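Local coordinates for protein GCN5-related N-acetyltransferase (Kribbella flavida, PDB 4MY0) that probably transfers an acetyl group from acetyl-coenzyme A to an amine substrate, possibly an aminoglycoside, as a member of the GCN5-related N-acetyltransferase family, at residues D19-V24 against D60-A65; S317-L322 against T332-S337. All coordinates share one frame; numbering follows the deposited sequence.

Two ways of joining secondary structure are at work in one chain. Interaction 1 lays helix 18-26 on strand 61-75 within the N-terminal acetyltransferase (GNAT) region, close to a bound coenzyme A-type ligand. Interaction 2 comes later along the chain, in the sterol carrier protein-like region, where strands 318-325 and 328-333 form a hairpin at one margin of a five-stranded sheet. The centres of the two contacts are 43 Å apart and their nearest atoms about 26 Å, so they do not touch, and their strands belong to different sheets. The first is a buried helix-on-sheet contact near the cofactor, whereas the second knits the surface of a domain away from the annotated acetyl-CoA sites.

Interaction 1: residues D19-V24 against D60-A65; sequences DDVLRV and DEVVAA
Helix 19-24 lies against strand 61-65 with the two axes 8.0 Å apart at closest approach and their N-to-C directions 58° apart, Asp20 sitting nearest Val62 and Val24 nearest Ala64. No hydrogen bond links the segments; methyl groups carry the buried part of the contact and charges its outer end. Val62 points its side chain at the helix, its CB 3.9 Å from CB of Asp20 and its CG1 4.1 Å from CG2 of Val21. Further along the strand, the methyl of Ala65 meets both branches of Val21, the nearer being CG1 at 3.8 Å from CB. Val24 sits nearest the strand backbone, its CG2 3.7 Å from O of Val62. A classic beta bulge, in which Val63 and Ala64 both face Val56, separates Val62 from Ala65, and these two flanking residues are the ones directed at the helix.

Arg23 leaves the helix with CG anti to its own N (chi1 -175°), then bends at chi2 and chi3, which carries its guanidinium back beside Asp20. There NH2 makes a salt bridge with Asp20 OD1 at 2.7 Å, though the hydrogen-bond geometry is weak, and a looser one with Glu61 OE2 at 3.5 Å, the guanidinium and Glu61 carboxylate planes being 72° apart. The arginine probably offsets the repulsion between these two acids. Arg162 of a second subunit packs on Arg23. Helix 34-49 covers Val21 through Trp40, and the whole is the packing of the first helix on the central sheet of a GNAT fold, beside the acetyl-CoA-binding residues Val90 and Arg95.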
loop_
_atom_site.group_PDB
_atom_site.type_symbol
_atom_site.label_atom_id
_atom_site.label_comp_id
_atom_site.label_asym_id
_atom_site.label_seq_id
_atom_site.Cartn_x
_atom_site.Cartn_y
_atom_site.Cartn_z
ATOM N N ASP C 19 -6.433 36.331 15.432
ATOM C CA ASP C 19 -7.350 35.815 14.416
ATOM C C ASP C 19 -6.750 35.973 13.015
ATOM O O ASP C 19 -6.855 35.072 12.174
ATOM C CB ASP C 19 -8.700 36.525 14.501
ATOM C CG ASP C 19 -9.480 36.141 15.738
ATOM O OD1 ASP C 19 -9.378 34.971 16.157
ATOM O OD2 ASP C 19 -10.196 37.007 16.290
ATOM N N ASP C 20 -6.105 37.112 12.782
ATOM C CA ASP C 20 -5.421 37.358 11.510
ATOM C C ASP C 20 -4.208 36.442 11.314
ATOM O O ASP C 20 -3.982 35.927 10.207
ATOM C CB ASP C 20 -5.015 38.828 11.392
ATOM C CG ASP C 20 -6.215 39.763 11.396
ATOM O OD1 ASP C 20 -6.802 39.970 10.311
ATOM O OD2 ASP C 20 -6.575 40.282 12.482
ATOM N N VAL C 21 -3.426 36.234 12.373
ATOM C CA VAL C 21 -2.302 35.300 12.277
ATOM C C VAL C 21 -2.825 33.908 11.933
ATOM O O VAL C 21 -2.241 33.209 11.106
ATOM C CB VAL C 21 -1.483 35.258 13.574
ATOM C CG1 VAL C 21 -0.446 34.135 13.508
ATOM C CG2 VAL C 21 -0.804 36.613 13.811
ATOM N N LEU C 22 -3.944 33.519 12.551
ATOM C CA LEU C 22 -4.570 32.231 12.245
ATOM C C LEU C 22 -4.967 32.076 10.774
ATOM O O LEU C 22 -4.859 30.973 10.229
ATOM C CB LEU C 22 -5.782 31.973 13.141
ATOM C CG LEU C 22 -5.426 31.517 14.551
ATOM C CD1 LEU C 22 -6.676 31.414 15.400
ATOM C CD2 LEU C 22 -4.696 30.188 14.504
ATOM N N ARG C 23 -5.430 33.161 10.140
ATOM C CA ARG C 23 -5.720 33.122 8.703
ATOM C C ARG C 23 -4.459 32.811 7.916
ATOM O O ARG C 23 -4.467 31.953 7.033
ATOM C CB ARG C 23 -6.301 34.448 8.195
ATOM C CG ARG C 23 -6.734 34.384 6.707
ATOM C CD ARG C 23 -6.487 35.687 5.934
ATOM N NE ARG C 23 -7.046 36.840 6.638
ATOM C CZ ARG C 23 -6.319 37.800 7.203
ATOM N NH1 ARG C 23 -4.996 37.775 7.124
ATOM N NH2 ARG C 23 -6.920 38.802 7.831
ATOM N N VAL C 24 -3.374 33.514 8.227
ATOM C CA VAL C 24 -2.121 33.290 7.519
ATOM C C VAL C 24 -1.609 31.867 7.777
ATOM O O VAL C 24 -1.077 31.206 6.884
ATOM C CB VAL C 24 -1.049 34.318 7.925
ATOM C CG1 VAL C 24 0.238 34.095 7.119
ATOM C CG2 VAL C 24 -1.564 35.721 7.717
ATOM N N ASP C 60 -2.688 47.797 7.861
ATOM C CA ASP C 60 -3.061 47.105 9.096
ATOM C C ASP C 60 -3.467 45.636 8.873
ATOM O O ASP C 60 -4.120 45.026 9.719
ATOM C CB ASP C 60 -4.143 47.877 9.869
ATOM C CG ASP C 60 -5.322 48.262 9.000
ATOM O OD1 ASP C 60 -6.170 47.382 8.734
ATOM O OD2 ASP C 60 -5.406 49.444 8.595
ATOM N N GLU C 61 -3.070 45.066 7.740
ATOM C CA GLU C 61 -3.296 43.643 7.503
ATOM C C GLU C 61 -2.053 42.824 7.891
ATOM O O GLU C 61 -0.936 43.135 7.451
ATOM C CB GLU C 61 -3.636 43.398 6.033
ATOM C CG GLU C 61 -4.677 42.321 5.809
ATOM C CD GLU C 61 -6.094 42.818 6.073
ATOM O OE1 GLU C 61 -6.512 43.810 5.434
ATOM O OE2 GLU C 61 -6.787 42.217 6.922
ATOM N N VAL C 62 -2.239 41.788 8.713
ATOM C CA VAL C 62 -1.135 40.894 9.079
ATOM C C VAL C 62 -0.780 40.036 7.870
ATOM O O VAL C 62 -1.632 39.399 7.277
ATOM C CB VAL C 62 -1.473 39.997 10.290
ATOM C CG1 VAL C 62 -0.391 38.931 10.481
ATOM C CG2 VAL C 62 -1.631 40.832 11.567
ATOM N N VAL C 63 0.489 40.023 7.502
ATOM C CA VAL C 63 0.917 39.373 6.265
ATOM C C VAL C 63 1.930 38.242 6.568
ATOM O O VAL C 63 2.168 37.338 5.749
ATOM C CB VAL C 63 1.457 40.495 5.337
ATOM C CG1 VAL C 63 2.624 40.065 4.509
ATOM C CG2 VAL C 63 0.312 41.084 4.499
ATOM N N ALA C 64 2.502 38.275 7.771
ATOM C CA ALA C 64 3.490 37.265 8.181
ATOM C C ALA C 64 3.629 37.228 9.702
ATOM O O ALA C 64 3.333 38.216 10.390
ATOM C CB ALA C 64 4.852 37.538 7.524
ATOM N N ALA C 65 4.065 36.097 10.243
ATOM C CA ALA C 65 4.192 35.990 11.701
ATOM C C ALA C 65 5.154 34.878 12.097
ATOM O O ALA C 65 5.341 33.925 11.351
ATOM C CB ALA C 65 2.809 35.766 12.353
#

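Interaction 2: residues S317-L322 against T332-S337; sequences SGRWHL and TPSDRS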
loop_
_atom_site.group_PDB
_atom_site.type_symbol
_atom_site.label_atom_id
_atom_site.label_comp_id
_atom_site.label_asym_id
_atom_site.label_seq_id
_atom_site.Cartn_x
_atom_site.Cartn_y
_atom_site.Cartn_z
ATOM N N SER C 317 31.327 39.532 14.461
ATOM C CA SER C 317 32.280 39.436 13.360
ATOM C C SER C 317 33.672 39.909 13.745
ATOM O O SER C 317 33.826 40.717 14.661
ATOM C CB SER C 317 31.783 40.216 12.150
ATOM O OG SER C 317 30.606 39.617 11.641
ATOM N N GLY C 318 34.678 39.410 13.032
ATOM C CA GLY C 318 36.062 39.781 13.312
ATOM C C GLY C 318 36.872 38.600 13.804
ATOM O O GLY C 318 36.406 37.444 13.765
ATOM N N ARG C 319 38.089 38.881 14.266
ATOM C CA ARG C 319 38.989 37.824 14.701
ATOM C C ARG C 319 38.939 37.611 16.207
ATOM O O ARG C 319 39.108 38.542 16.997
ATOM C CB ARG C 319 40.424 38.105 14.264
ATOM C CG ARG C 319 41.345 36.941 14.550
ATOM C CD ARG C 319 42.668 37.145 13.873
ATOM N NE ARG C 319 43.594 36.044 14.105
ATOM C CZ ARG C 319 44.423 35.588 13.177
ATOM N NH1 ARG C 319 44.409 36.134 11.966
ATOM N NH2 ARG C 319 45.257 34.591 13.447
ATOM N N TRP C 320 38.731 36.362 16.588
ATOM C CA TRP C 320 38.581 35.986 17.974
ATOM C C TRP C 320 39.585 34.902 18.338
ATOM O O TRP C 320 40.032 34.140 17.481
ATOM C CB TRP C 320 37.167 35.451 18.191
ATOM C CG TRP C 320 36.087 36.452 17.931
ATOM C CD1 TRP C 320 35.435 36.671 16.748
ATOM C CD2 TRP C 320 35.510 37.356 18.880
ATOM N NE1 TRP C 320 34.499 37.663 16.906
ATOM C CE2 TRP C 320 34.524 38.100 18.206
ATOM C CE3 TRP C 320 35.737 37.614 20.237
ATOM C CZ2 TRP C 320 33.762 39.087 18.846
ATOM C CZ3 TRP C 320 34.986 38.599 20.871
ATOM C CH2 TRP C 320 34.010 39.322 20.178
ATOM N N HIS C 321 39.951 34.849 19.610
ATOM C CA HIS C 321 40.759 33.758 20.124
ATOM C C HIS C 321 39.893 32.856 21.005
ATOM O O HIS C 321 39.200 33.327 21.916
ATOM C CB HIS C 321 41.948 34.287 20.921
ATOM C CG HIS C 321 42.764 33.202 21.549
ATOM N ND1 HIS C 321 43.602 32.386 20.820
ATOM C CD2 HIS C 321 42.838 32.772 22.830
ATOM C CE1 HIS C 321 44.169 31.508 21.626
ATOM N NE2 HIS C 321 43.722 31.720 22.852
ATOM N N LEU C 322 39.902 31.561 20.708
ATOM C CA LEU C 322 39.172 30.591 21.518
ATOM C C LEU C 322 40.124 29.877 22.482
ATOM O O LEU C 322 41.115 29.266 22.063
ATOM C CB LEU C 322 38.447 29.581 20.627
ATOM C CG LEU C 322 37.706 28.444 21.345
ATOM C CD1 LEU C 322 36.467 28.957 22.069
ATOM C CD2 LEU C 322 37.339 27.346 20.359
ATOM N N THR C 332 37.705 35.574 23.027
ATOM C CA THR C 332 38.135 36.964 23.202
ATOM C C THR C 332 38.692 37.541 21.895
ATOM O O THR C 332 39.186 36.791 21.051
ATOM C CB THR C 332 39.225 37.084 24.292
ATOM O OG1 THR C 332 40.304 36.194 23.984
ATOM C CG2 THR C 332 38.663 36.742 25.672
ATOM N N PRO C 333 38.632 38.879 21.730
ATOM C CA PRO C 333 39.162 39.516 20.516
ATOM C C PRO C 333 40.647 39.252 20.307
ATOM O O PRO C 333 41.396 39.213 21.287
ATOM C CB PRO C 333 38.952 41.008 20.795
ATOM C CG PRO C 333 37.788 41.053 21.732
ATOM C CD PRO C 333 37.992 39.862 22.625
ATOM N N SER C 334 41.066 39.090 19.053
ATOM C CA SER C 334 42.480 38.864 18.730
ATOM C C SER C 334 43.013 39.957 17.806
ATOM O O SER C 334 42.322 40.365 16.875
ATOM C CB SER C 334 42.668 37.496 18.058
ATOM O OG SER C 334 44.024 37.283 17.679
ATOM N N ASP C 335 44.242 40.415 18.041
ATOM C CA ASP C 335 44.838 41.411 17.153
ATOM C C ASP C 335 45.830 40.784 16.169
ATOM O O ASP C 335 46.598 41.491 15.503
ATOM C CB ASP C 335 45.479 42.556 17.948
ATOM C CG ASP C 335 46.433 42.068 19.024
ATOM O OD1 ASP C 335 46.876 40.901 18.947
ATOM O OD2 ASP C 335 46.750 42.862 19.945
ATOM N N ARG C 336 45.794 39.455 16.073
ATOM C CA ARG C 336 46.670 38.721 15.165
ATOM C C ARG C 336 46.143 38.824 13.729
ATOM O O ARG C 336 44.984 39.195 13.521
ATOM C CB ARG C 336 46.822 37.260 15.626
ATOM C CG ARG C 336 47.590 37.119 16.964
ATOM C CD ARG C 336 47.749 35.660 17.425
ATOM N NE ARG C 336 46.557 35.151 18.101
ATOM C CZ ARG C 336 46.295 35.322 19.397
ATOM N NH1 ARG C 336 45.181 34.830 19.926
ATOM N NH2 ARG C 336 47.143 35.987 20.169
ATOM N N SER C 337 46.992 38.535 12.740
ATOM C CA SER C 337 46.601 38.705 11.336
ATOM C C SER C 337 47.152 37.638 10.384
ATOM O O SER C 337 46.962 37.736 9.172
ATOM C CB SER C 337 46.987 40.100 10.837
ATOM O OG SER C 337 48.383 40.320 10.958
#
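Ser334 OG is gripped twice, accepting N-H of Arg336 at 3.2 Å to close an ST turn where the strand ends and hydrogen-bonding to Asp305, while CB of the same serine lies 3.8 Å from CG of Arg319 across the contact. Backbone bonds join the strands here: Ser334 N gives 2.9 Å to O of Arg319, and in the antiparallel hydrogen-bonded pair His321-Thr332, Thr332 N lies 2.9 Å from O of His321. Trp320 and Pro333 form the neighbouring non-hydrogen-bonded pair. Although their side chains diverge, the benzene part of the indole comes back beside the proline, CZ3 of Trp320 lying 3.7 Å from CD of Pro333; its NE1 is taken by O of Gln316.

Past Pro333 the chain leaves the sheet, and Arg319 follows it. Extended from CG to NE, with CG anti to the backbone N (chi1 -173°), the side chain runs past Ser334. One face of its guanidinium then lies against the backbone of Arg336 and Ser337, Ser337 N being 3.6 Å above the plane. NH1 of Arg336 comes to 3.0 Å from ND1 of His321, ring and guanidinium standing 82° apart; His321 NE2 is hydrogen-bonded to Glu303. The Asp305 carboxylate, from strand 302-309, makes salt bridges with Arg319 and Arg336 and hydrogen bonds with His321 and Ser334. The arrangement is the open end of a beta hairpin at the margin of the sterol carrier protein-like sheet.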